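Local coordinates for toll-like receptor 13 (Mus musculus, PDB 4Z0C), which recognises single-stranded bacterial 23S ribosomal RNA as an endosomal innate immune receptor and signals through MYD88 and TRAF6 to NF-kappa-B, at residues 150-155 against 176-181; 341-346 against 365-370; 370-375 against 394-399. One frame throughout, in Å; residues are numbered along the deposited sequence.

Contact 1 (150-155 against 176-181)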
loop_
_atom_site.group_PDB
_atom_site.type_symbol
_atom_site.label_atom_id
_atom_site.label_comp_id
_atom_site.label_asym_id
_atom_site.label_seq_id
_atom_site.Cartn_x
_atom_site.Cartn_y
_atom_site.Cartn_z
ATOM N N GLU A 150 0.189 55.862 0.412
ATOM C CA GLU A 150 0.440 56.765 -0.711
ATOM C C GLU A 150 0.207 56.064 -2.030
ATOM O O GLU A 150 -0.322 56.651 -2.976
ATOM C CB GLU A 150 1.876 57.293 -0.670
ATOM C CG GLU A 150 2.114 58.418 0.334
ATOM C CD GLU A 150 1.459 59.726 -0.090
ATOM O OE1 GLU A 150 0.530 60.187 0.606
ATOM O OE2 GLU A 150 1.887 60.296 -1.120
ATOM N N ALA A 151 0.602 54.798 -2.088
ATOM C CA ALA A 151 0.576 54.059 -3.347
ATOM C C ALA A 151 -0.811 53.539 -3.683
ATOM O O ALA A 151 -1.127 53.326 -4.845
ATOM C CB ALA A 151 1.590 52.929 -3.328
ATOM N N VAL A 152 -1.653 53.368 -2.672
ATOM C CA VAL A 152 -2.971 52.790 -2.908
ATOM C C VAL A 152 -4.180 53.708 -2.683
ATOM O O VAL A 152 -5.284 53.375 -3.123
ATOM C CB VAL A 152 -3.159 51.451 -2.116
ATOM C CG1 VAL A 152 -2.055 50.457 -2.476
ATOM C CG2 VAL A 152 -3.211 51.694 -0.623
ATOM N N GLN A 153 -3.988 54.847 -2.010
ATOM C CA GLN A 153 -5.132 55.673 -1.580
ATOM C C GLN A 153 -5.996 56.248 -2.717
ATOM O O GLN A 153 -7.182 56.526 -2.524
ATOM C CB GLN A 153 -4.670 56.796 -0.633
ATOM C CG GLN A 153 -3.793 57.876 -1.301
ATOM C CD GLN A 153 -3.222 58.896 -0.303
ATOM O OE1 GLN A 153 -3.778 59.115 0.776
ATOM N NE2 GLN A 153 -2.090 59.499 -0.658
ATOM N N HIS A 154 -5.417 56.382 -3.906
ATOM C CA HIS A 154 -6.150 56.938 -5.043
ATOM C C HIS A 154 -6.683 55.891 -6.017
ATOM O O HIS A 154 -7.257 56.238 -7.052
ATOM C CB HIS A 154 -5.315 58.010 -5.755
ATOM C CG HIS A 154 -4.985 59.175 -4.875
ATOM N ND1 HIS A 154 -3.693 59.488 -4.504
ATOM C CD2 HIS A 154 -5.784 60.077 -4.259
ATOM C CE1 HIS A 154 -3.710 60.540 -3.706
ATOM N NE2 HIS A 154 -4.967 60.917 -3.544
ATOM N N LEU A 155 -6.461 54.616 -5.704
ATOM C CA LEU A 155 -7.024 53.544 -6.505
ATOM C C LEU A 155 -8.544 53.604 -6.471
ATOM O O LEU A 155 -9.154 53.544 -5.414
ATOM C CB LEU A 155 -6.523 52.187 -6.027
ATOM C CG LEU A 155 -5.077 51.932 -6.435
ATOM C CD1 LEU A 155 -4.560 50.665 -5.783
ATOM C CD2 LEU A 155 -4.980 51.847 -7.947
ATOM N N ARG A 176 -6.535 60.611 5.667
ATOM C CA ARG A 176 -6.819 60.042 4.354
ATOM C C ARG A 176 -8.064 59.151 4.328
ATOM O O ARG A 176 -8.668 58.866 5.360
ATOM C CB ARG A 176 -5.596 59.319 3.769
ATOM C CG ARG A 176 -4.540 58.886 4.761
ATOM C CD ARG A 176 -3.371 58.272 4.007
ATOM N NE ARG A 176 -2.054 58.674 4.497
ATOM C CZ ARG A 176 -1.040 59.004 3.703
ATOM N NH1 ARG A 176 -1.209 59.025 2.392
ATOM N NH2 ARG A 176 0.135 59.342 4.215
ATOM N N SER A 177 -8.446 58.727 3.130
ATOM C CA SER A 177 -9.727 58.077 2.929
ATOM C C SER A 177 -9.625 57.069 1.800
ATOM O O SER A 177 -9.317 57.442 0.672
ATOM C CB SER A 177 -10.795 59.123 2.597
ATOM O OG SER A 177 -12.098 58.569 2.609
ATOM N N LEU A 178 -9.854 55.792 2.118
ATOM C CA LEU A 178 -9.961 54.726 1.115
ATOM C C LEU A 178 -11.417 54.275 1.093
ATOM O O LEU A 178 -11.845 53.519 1.968
ATOM C CB LEU A 178 -9.051 53.547 1.461
ATOM C CG LEU A 178 -7.536 53.647 1.246
ATOM C CD1 LEU A 178 -6.904 54.654 2.169
ATOM C CD2 LEU A 178 -6.903 52.298 1.473
ATOM N N VAL A 179 -12.190 54.778 0.130
ATOM C CA VAL A 179 -13.647 54.631 0.187
ATOM C C VAL A 179 -14.214 53.352 -0.409
ATOM O O VAL A 179 -15.361 52.994 -0.130
ATOM C CB VAL A 179 -14.374 55.847 -0.439
ATOM C CG1 VAL A 179 -13.838 57.141 0.161
ATOM C CG2 VAL A 179 -14.266 55.827 -1.956
ATOM N N SER A 180 -13.421 52.676 -1.233
ATOM C CA SER A 180 -13.866 51.460 -1.881
ATOM C C SER A 180 -13.621 50.237 -0.986
ATOM O O SER A 180 -14.264 49.200 -1.167
ATOM C CB SER A 180 -13.150 51.289 -3.218
ATOM O OG SER A 180 -13.943 51.785 -4.283
ATOM N N LEU A 181 -12.715 50.389 -0.015
ATOM C CA LEU A 181 -12.146 49.275 0.761
ATOM C C LEU A 181 -13.135 48.525 1.651
ATOM O O LEU A 181 -13.736 49.108 2.547
ATOM C CB LEU A 181 -10.998 49.785 1.642
ATOM C CG LEU A 181 -9.996 48.696 2.013
ATOM C CD1 LEU A 181 -9.336 48.181 0.750
ATOM C CD2 LEU A 181 -8.953 49.219 2.986
HETATM O O HOH W 1 -10.444 55.339 -2.659
#
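This contact joins two successive leucine-rich repeats of the solenoid ectodomain: E150, in helix 145-152 of repeat 5, and the following Q153 meet R176 of the short strand 176-177 in repeat 6. The polar part centres on one guanidinium nitrogen. R176 NH1 forms a salt bridge with E150 OE1 at 2.8 Å, and the N-H points at the oxygen with an angle of 160°. The carboxylate oxygen is approached on its anti side, close to the carboxylate plane. The carboxylate and guanidinium planes are turned 71° apart. R176 NH1 also donates to Q153 OE1 at 3.0 Å. This second donor sits well above the carbonyl plane of the amide, not on a lone pair. Both acceptors lie at the edge of the guanidinium, near its plane. Q153 CG sits between its backbone N and carbonyl carbon (chi1 68°), and the chain then runs out extended to bring the amide across R176. Q153 NE2 adds a weak hydrogen bond to E150 OE1 at 3.0 Å. Below the polar group the contact is apolar. Q153 CB lies 4.2 Å from L178 CD1, and V152 CG2 lies 4.3 Å from L178 CD2. L149 of the same helix also touches R176 and L178. A water weakly links Q153 O, at 3.5 Å, to V179 N. R176 has a second acid partner, D172, which forms a salt bridge with NE. The chemistry implies a guanidinium fixed in rotation: NH1 is gripped by two acceptors and NE by a third. E150 OE1 receives the R176 bond and a weak one from Q153 NE2, which would probably favour its charged form.

Contact 2 (341-346 against 365-370). With NAG (2-acetamido-2-deoxy-beta-D-glucopyranose), chain Q.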
loop_
_atom_site.group_PDB
_atom_site.type_symbol
_atom_site.label_atom_id
_atom_site.label_comp_id
_atom_site.label_asym_id
_atom_site.label_seq_id
_atom_site.Cartn_x
_atom_site.Cartn_y
_atom_site.Cartn_z
ATOM N N SER A 341 -13.634 14.152 27.171
ATOM C CA SER A 341 -13.812 12.713 27.164
ATOM C C SER A 341 -15.224 12.345 27.588
ATOM O O SER A 341 -15.654 11.211 27.427
ATOM C CB SER A 341 -12.755 12.005 28.019
ATOM O OG SER A 341 -12.890 12.301 29.396
ATOM N N PHE A 342 -15.969 13.305 28.106
ATOM C CA PHE A 342 -17.338 12.990 28.493
ATOM C C PHE A 342 -18.280 14.110 28.141
ATOM O O PHE A 342 -17.984 15.281 28.384
ATOM C CB PHE A 342 -17.448 12.648 29.991
ATOM C CG PHE A 342 -18.807 12.137 30.388
ATOM C CD1 PHE A 342 -19.188 10.835 30.089
ATOM C CD2 PHE A 342 -19.710 12.956 31.048
ATOM C CE1 PHE A 342 -20.448 10.367 30.450
ATOM C CE2 PHE A 342 -20.969 12.496 31.413
ATOM C CZ PHE A 342 -21.338 11.211 31.120
ATOM N N ILE A 343 -19.417 13.750 27.560
ATOM C CA ILE A 343 -20.421 14.744 27.208
ATOM C C ILE A 343 -21.768 14.043 27.280
ATOM O O ILE A 343 -21.861 12.851 26.989
ATOM C CB ILE A 343 -20.145 15.334 25.798
ATOM C CG1 ILE A 343 -20.873 16.654 25.578
ATOM C CG2 ILE A 343 -20.447 14.321 24.684
ATOM C CD1 ILE A 343 -20.116 17.550 24.645
ATOM N N ASN A 344 -22.805 14.746 27.716
ATOM C CA ASN A 344 -24.111 14.099 27.823
ATOM C C ASN A 344 -25.329 14.991 27.577
ATOM O O ASN A 344 -25.228 16.080 27.053
ATOM C CB ASN A 344 -24.232 13.369 29.166
ATOM C CG ASN A 344 -24.425 14.319 30.343
ATOM O OD1 ASN A 344 -24.516 15.544 30.183
ATOM N ND2 ASN A 344 -24.494 13.752 31.540
ATOM N N ASN A 345 -26.476 14.499 28.018
ATOM C CA ASN A 345 -27.773 15.127 27.833
ATOM C C ASN A 345 -27.987 16.479 28.518
ATOM O O ASN A 345 -28.848 17.253 28.123
ATOM C CB ASN A 345 -28.824 14.155 28.382
ATOM C CG ASN A 345 -29.826 13.773 27.352
ATOM O OD1 ASN A 345 -29.746 14.265 26.228
ATOM N ND2 ASN A 345 -30.733 12.847 27.676
ATOM N N ARG A 346 -27.191 16.759 29.535
ATOM C CA ARG A 346 -27.415 17.925 30.367
ATOM C C ARG A 346 -26.783 19.191 29.847
ATOM O O ARG A 346 -27.171 20.288 30.265
ATOM C CB ARG A 346 -26.916 17.678 31.795
ATOM C CG ARG A 346 -27.575 16.533 32.536
ATOM C CD ARG A 346 -29.073 16.744 32.708
ATOM N NE ARG A 346 -29.658 15.703 33.554
ATOM C CZ ARG A 346 -29.413 15.578 34.857
ATOM N NH1 ARG A 346 -28.592 16.426 35.463
ATOM N NH2 ARG A 346 -29.984 14.605 35.555
ATOM N N LYS A 365 -13.907 8.156 23.863
ATOM C CA LYS A 365 -13.878 6.726 23.617
ATOM C C LYS A 365 -15.310 6.262 23.401
ATOM O O LYS A 365 -15.576 5.311 22.668
ATOM C CB LYS A 365 -13.253 5.994 24.798
ATOM C CG LYS A 365 -11.751 6.174 24.895
ATOM C CD LYS A 365 -11.167 5.287 26.002
ATOM C CE LYS A 365 -9.749 5.713 26.316
ATOM N NZ LYS A 365 -9.173 4.883 27.382
ATOM N N SER A 366 -16.238 6.977 24.017
ATOM C CA SER A 366 -17.646 6.679 23.855
ATOM C C SER A 366 -18.518 7.887 24.191
ATOM O O SER A 366 -18.015 8.966 24.500
ATOM C CB SER A 366 -18.041 5.494 24.741
ATOM O OG SER A 366 -19.314 5.000 24.368
ATOM N N PHE A 367 -19.828 7.676 24.116
ATOM C CA PHE A 367 -20.828 8.653 24.487
ATOM C C PHE A 367 -21.934 7.885 25.164
ATOM O O PHE A 367 -22.264 6.774 24.749
ATOM C CB PHE A 367 -21.399 9.347 23.254
ATOM C CG PHE A 367 -20.373 10.070 22.445
ATOM C CD1 PHE A 367 -20.006 11.361 22.773
ATOM C CD2 PHE A 367 -19.770 9.461 21.365
ATOM C CE1 PHE A 367 -19.057 12.035 22.042
ATOM C CE2 PHE A 367 -18.820 10.134 20.625
ATOM C CZ PHE A 367 -18.466 11.428 20.967
ATOM N N PRO A 368 -22.517 8.472 26.213
ATOM C CA PRO A 368 -23.609 7.808 26.926
ATOM C C PRO A 368 -24.910 7.834 26.143
ATOM O O PRO A 368 -25.056 8.616 25.198
ATOM C CB PRO A 368 -23.732 8.630 28.213
ATOM C CG PRO A 368 -23.189 9.958 27.867
ATOM C CD PRO A 368 -22.094 9.717 26.867
ATOM N N ASP A 369 -25.847 6.989 26.565
ATOM C CA ASP A 369 -27.176 6.894 25.974
ATOM C C ASP A 369 -27.865 8.255 25.934
ATOM O O ASP A 369 -27.803 9.018 26.895
ATOM C CB ASP A 369 -28.033 5.919 26.777
ATOM C CG ASP A 369 -27.420 4.538 26.860
ATOM O OD1 ASP A 369 -26.533 4.233 26.028
ATOM O OD2 ASP A 369 -27.804 3.773 27.772
ATOM N N PHE A 370 -28.509 8.535 24.806
ATOM C CA PHE A 370 -29.275 9.762 24.578
ATOM C C PHE A 370 -28.467 11.061 24.621
ATOM O O PHE A 370 -29.048 12.129 24.655
ATOM C CB PHE A 370 -30.479 9.830 25.523
ATOM C CG PHE A 370 -31.245 8.545 25.605
ATOM C CD1 PHE A 370 -32.162 8.211 24.628
ATOM C CD2 PHE A 370 -31.014 7.647 26.640
ATOM C CE1 PHE A 370 -32.862 7.008 24.690
ATOM C CE2 PHE A 370 -31.707 6.435 26.712
ATOM C CZ PHE A 370 -32.633 6.115 25.738
HETATM C C1 NAG Q . -30.829 12.528 29.072
HETATM C C2 NAG Q . -32.123 12.062 28.382
HETATM C C3 NAG Q . -32.841 10.962 29.179
HETATM C C4 NAG Q . -31.849 9.880 29.608
HETATM C C5 NAG Q . -30.703 10.556 30.352
HETATM C C6 NAG Q . -29.719 9.598 31.019
HETATM C C7 NAG Q . -33.460 13.572 26.934
HETATM C C8 NAG Q . -34.599 14.552 26.945
HETATM N N2 NAG Q . -33.012 13.189 28.139
HETATM O O3 NAG Q . -33.891 10.401 28.416
HETATM O O4 NAG Q . -32.469 8.895 30.400
HETATM O O5 NAG Q . -30.044 11.399 29.423
HETATM O O6 NAG Q . -28.853 9.010 30.072
HETATM O O7 NAG Q . -32.984 13.172 25.862
HETATM O O HOH W 2 -14.901 8.611 26.608
#
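N345 and F370 meet where the segments 341-346 and 365-370, running side by side in successive leucine-rich repeats, come to their ends. N345 carries an N-linked glycan. From CB, which lies beside the sugar ring oxygen O5, its side chain runs to CG and divides. OD1 is modelled 2.7 Å from F370 O. Both atoms are acceptors, so this is no hydrogen bond, and so close an approach is doubtful. ND2 is the tip: it is bonded to C1 of the sugar at 1.4 Å and lies 3.7 Å from F370 CB. The modelled linkage is distorted, with ND2 also too near the sugar C2, so its fine detail is doubtful. The sugar then comes beside F370, its C4 3.8 Å from F370 CD2.

Further back the contact is apolar. P368 turns its CB toward segment 341-346, and its ring atoms touch it. Its CG is 3.8 Å from F342 CE1, and its CD is 3.1 Å from I343 O. I343 CG1 lies anti to the backbone N (chi1 -162°), which leaves CG2 between N and the carbonyl carbon. There CG2 meets the F367 ring edge, 3.6 Å from F367 CD1. At the far end a water donates to S341 O at 2.8 Å and accepts from K365 N.

No direct hydrogen bond crosses between the segments. The chemistry implies cohesion through carbon contacts, the bridging water and the sugar.

Contact 3 (370-375 against 394-399). With NAG (2-acetamido-2-deoxy-beta-D-glucopyranose), chain Q.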
loop_
_atom_site.group_PDB
_atom_site.type_symbol
_atom_site.label_atom_id
_atom_site.label_comp_id
_atom_site.label_asym_id
_atom_site.label_seq_id
_atom_site.Cartn_x
_atom_site.Cartn_y
_atom_site.Cartn_z
ATOM N N PHE A 370 -28.509 8.535 24.806
ATOM C CA PHE A 370 -29.275 9.762 24.578
ATOM C C PHE A 370 -28.467 11.061 24.621
ATOM O O PHE A 370 -29.048 12.129 24.655
ATOM C CB PHE A 370 -30.479 9.830 25.523
ATOM C CG PHE A 370 -31.245 8.545 25.605
ATOM C CD1 PHE A 370 -32.162 8.211 24.628
ATOM C CD2 PHE A 370 -31.014 7.647 26.640
ATOM C CE1 PHE A 370 -32.862 7.008 24.690
ATOM C CE2 PHE A 370 -31.707 6.435 26.712
ATOM C CZ PHE A 370 -32.633 6.115 25.738
ATOM N N ALA A 371 -27.140 10.967 24.568
ATOM C CA ALA A 371 -26.275 12.150 24.618
ATOM C C ALA A 371 -26.645 13.214 23.600
ATOM O O ALA A 371 -26.665 14.399 23.926
ATOM C CB ALA A 371 -24.810 11.762 24.451
ATOM N N PHE A 372 -26.907 12.802 22.362
ATOM C CA PHE A 372 -27.210 13.767 21.313
ATOM C C PHE A 372 -28.712 14.000 21.122
ATOM O O PHE A 372 -29.119 14.874 20.352
ATOM C CB PHE A 372 -26.564 13.336 19.989
ATOM C CG PHE A 372 -25.067 13.324 20.030
ATOM C CD1 PHE A 372 -24.348 14.486 19.819
ATOM C CD2 PHE A 372 -24.377 12.153 20.293
ATOM C CE1 PHE A 372 -22.968 14.482 19.868
ATOM C CE2 PHE A 372 -22.999 12.145 20.353
ATOM C CZ PHE A 372 -22.292 13.302 20.140
ATOM N N SER A 373 -29.530 13.268 21.870
ATOM C CA SER A 373 -30.980 13.277 21.667
ATOM C C SER A 373 -31.728 14.634 21.705
ATOM O O SER A 373 -32.727 14.797 20.993
ATOM C CB SER A 373 -31.646 12.279 22.605
ATOM O OG SER A 373 -31.211 10.968 22.317
ATOM N N PRO A 374 -31.267 15.604 22.525
ATOM C CA PRO A 374 -31.990 16.879 22.455
ATOM C C PRO A 374 -31.826 17.582 21.103
ATOM O O PRO A 374 -32.663 18.409 20.738
ATOM C CB PRO A 374 -31.328 17.724 23.550
ATOM C CG PRO A 374 -30.611 16.767 24.416
ATOM C CD PRO A 374 -30.184 15.657 23.520
ATOM N N LEU A 375 -30.765 17.258 20.367
ATOM C CA LEU A 375 -30.455 18.008 19.158
ATOM C C LEU A 375 -31.296 17.539 17.976
ATOM O O LEU A 375 -30.773 17.051 16.975
ATOM C CB LEU A 375 -28.957 17.955 18.852
ATOM C CG LEU A 375 -28.025 18.198 20.051
ATOM C CD1 LEU A 375 -26.551 18.126 19.637
ATOM C CD2 LEU A 375 -28.331 19.509 20.812
ATOM N N LEU A 394 -27.281 4.088 21.081
ATOM C CA LEU A 394 -28.252 4.869 21.844
ATOM C C LEU A 394 -27.859 6.328 22.071
ATOM O O LEU A 394 -28.702 7.140 22.447
ATOM C CB LEU A 394 -28.564 4.199 23.188
ATOM C CG LEU A 394 -29.444 2.954 23.143
ATOM C CD1 LEU A 394 -29.648 2.455 24.549
ATOM C CD2 LEU A 394 -30.784 3.275 22.497
ATOM N N ALA A 395 -26.588 6.658 21.854
ATOM C CA ALA A 395 -26.152 8.047 21.969
ATOM C C ALA A 395 -26.750 8.922 20.864
ATOM O O ALA A 395 -26.859 10.137 21.016
ATOM C CB ALA A 395 -24.635 8.144 21.962
ATOM N N PHE A 396 -27.153 8.302 19.759
ATOM C CA PHE A 396 -27.629 9.061 18.610
ATOM C C PHE A 396 -29.134 8.919 18.413
ATOM O O PHE A 396 -29.682 9.301 17.379
ATOM C CB PHE A 396 -26.883 8.634 17.340
ATOM C CG PHE A 396 -25.385 8.674 17.477
ATOM C CD1 PHE A 396 -24.711 9.879 17.494
ATOM C CD2 PHE A 396 -24.655 7.506 17.568
ATOM C CE1 PHE A 396 -23.339 9.924 17.617
ATOM C CE2 PHE A 396 -23.282 7.547 17.685
ATOM C CZ PHE A 396 -22.624 8.761 17.709
ATOM N N SER A 397 -29.795 8.383 19.427
ATOM C CA SER A 397 -31.234 8.179 19.396
ATOM C C SER A 397 -31.993 9.469 19.086
ATOM O O SER A 397 -31.848 10.476 19.788
ATOM C CB SER A 397 -31.700 7.588 20.726
ATOM O OG SER A 397 -33.041 7.156 20.634
ATOM N N GLY A 398 -32.774 9.442 18.009
ATOM C CA GLY A 398 -33.652 10.548 17.667
ATOM C C GLY A 398 -33.049 11.675 16.841
ATOM O O GLY A 398 -33.659 12.740 16.708
ATOM N N LEU A 399 -31.857 11.459 16.292
ATOM C CA LEU A 399 -31.274 12.433 15.368
ATOM C C LEU A 399 -31.818 12.278 13.948
ATOM O O LEU A 399 -31.055 12.074 13.006
ATOM C CB LEU A 399 -29.748 12.331 15.339
ATOM C CG LEU A 399 -29.004 12.789 16.588
ATOM C CD1 LEU A 399 -27.505 12.654 16.399
ATOM C CD2 LEU A 399 -29.377 14.217 16.916
HETATM C C1 NAG Q . -30.829 12.528 29.072
HETATM C C2 NAG Q . -32.123 12.062 28.382
HETATM C C3 NAG Q . -32.841 10.962 29.179
HETATM C C4 NAG Q . -31.849 9.880 29.608
HETATM C C5 NAG Q . -30.703 10.556 30.352
HETATM C C6 NAG Q . -29.719 9.598 31.019
HETATM C C7 NAG Q . -33.460 13.572 26.934
HETATM C C8 NAG Q . -34.599 14.552 26.945
HETATM N N2 NAG Q . -33.012 13.189 28.139
HETATM O O3 NAG Q . -33.891 10.401 28.416
HETATM O O4 NAG Q . -32.469 8.895 30.400
HETATM O O5 NAG Q . -30.044 11.399 29.423
HETATM O O6 NAG Q . -28.853 9.010 30.072
HETATM O O7 NAG Q . -32.984 13.172 25.862
#
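The rings of F372 and F396 lie side by side and point the same way, in successive leucine-rich repeats 14 and 15. Their planes are 10° apart, but the centroids are 5.2 Å apart, so the rings are slid past each other and barely overlap. F372 CE2 and F396 CE1 touch at 3.5 Å. At the edge of the F372 ring, near its plane, sits A395 O. W348 also meets the F372 ring. This row of aromatic side chains is consistent with the phenylalanine spine of leucine-rich repeat solenoids. The F370 ring lies apart from it, with L394 O over the face opposite the sugar O3, and S397 CB near its CD1.

The backbones are joined as well. F370 N donates to L394 O at 2.7 Å. F372 N donates to A395 O at 3.0 Å, so that oxygen serves both the amide and the ring edge of F372. Each segment then folds into a beta turn, type I at F372 to L375 and type II at F396 to L399. G398, with phi 86°, has a backbone shape that calls for glycine. Across the turns L399 is the apolar link. Its CD1 lies 3.8 Å from F372 CB, and its CD2 is close to L375 CB and to the carbonyl oxygens of F372 and L375. S373 carries the side-chain hydrogen bond: OG stands beside its own backbone N (chi1 -63°) and donates to S397 O at 2.7 Å.

All three contacts join neighbouring leucine-rich repeats of the ectodomain, and they follow one another along the chain in the order 1, 2, 3. Contact 1 lies far from the others, its centre 54 Å from that of contact 2 and 53 Å from that of contact 3. Contacts 2 and 3 are adjacent, with centres 10 Å apart. They share F370, both touch the glycan on N345, and F367 packs on A395 between them. Together they carry the stacking from repeat 13 through 14 to 15. None touches the bound RNA. The contacts thus build the solenoid frame rather than the RNA-binding surface.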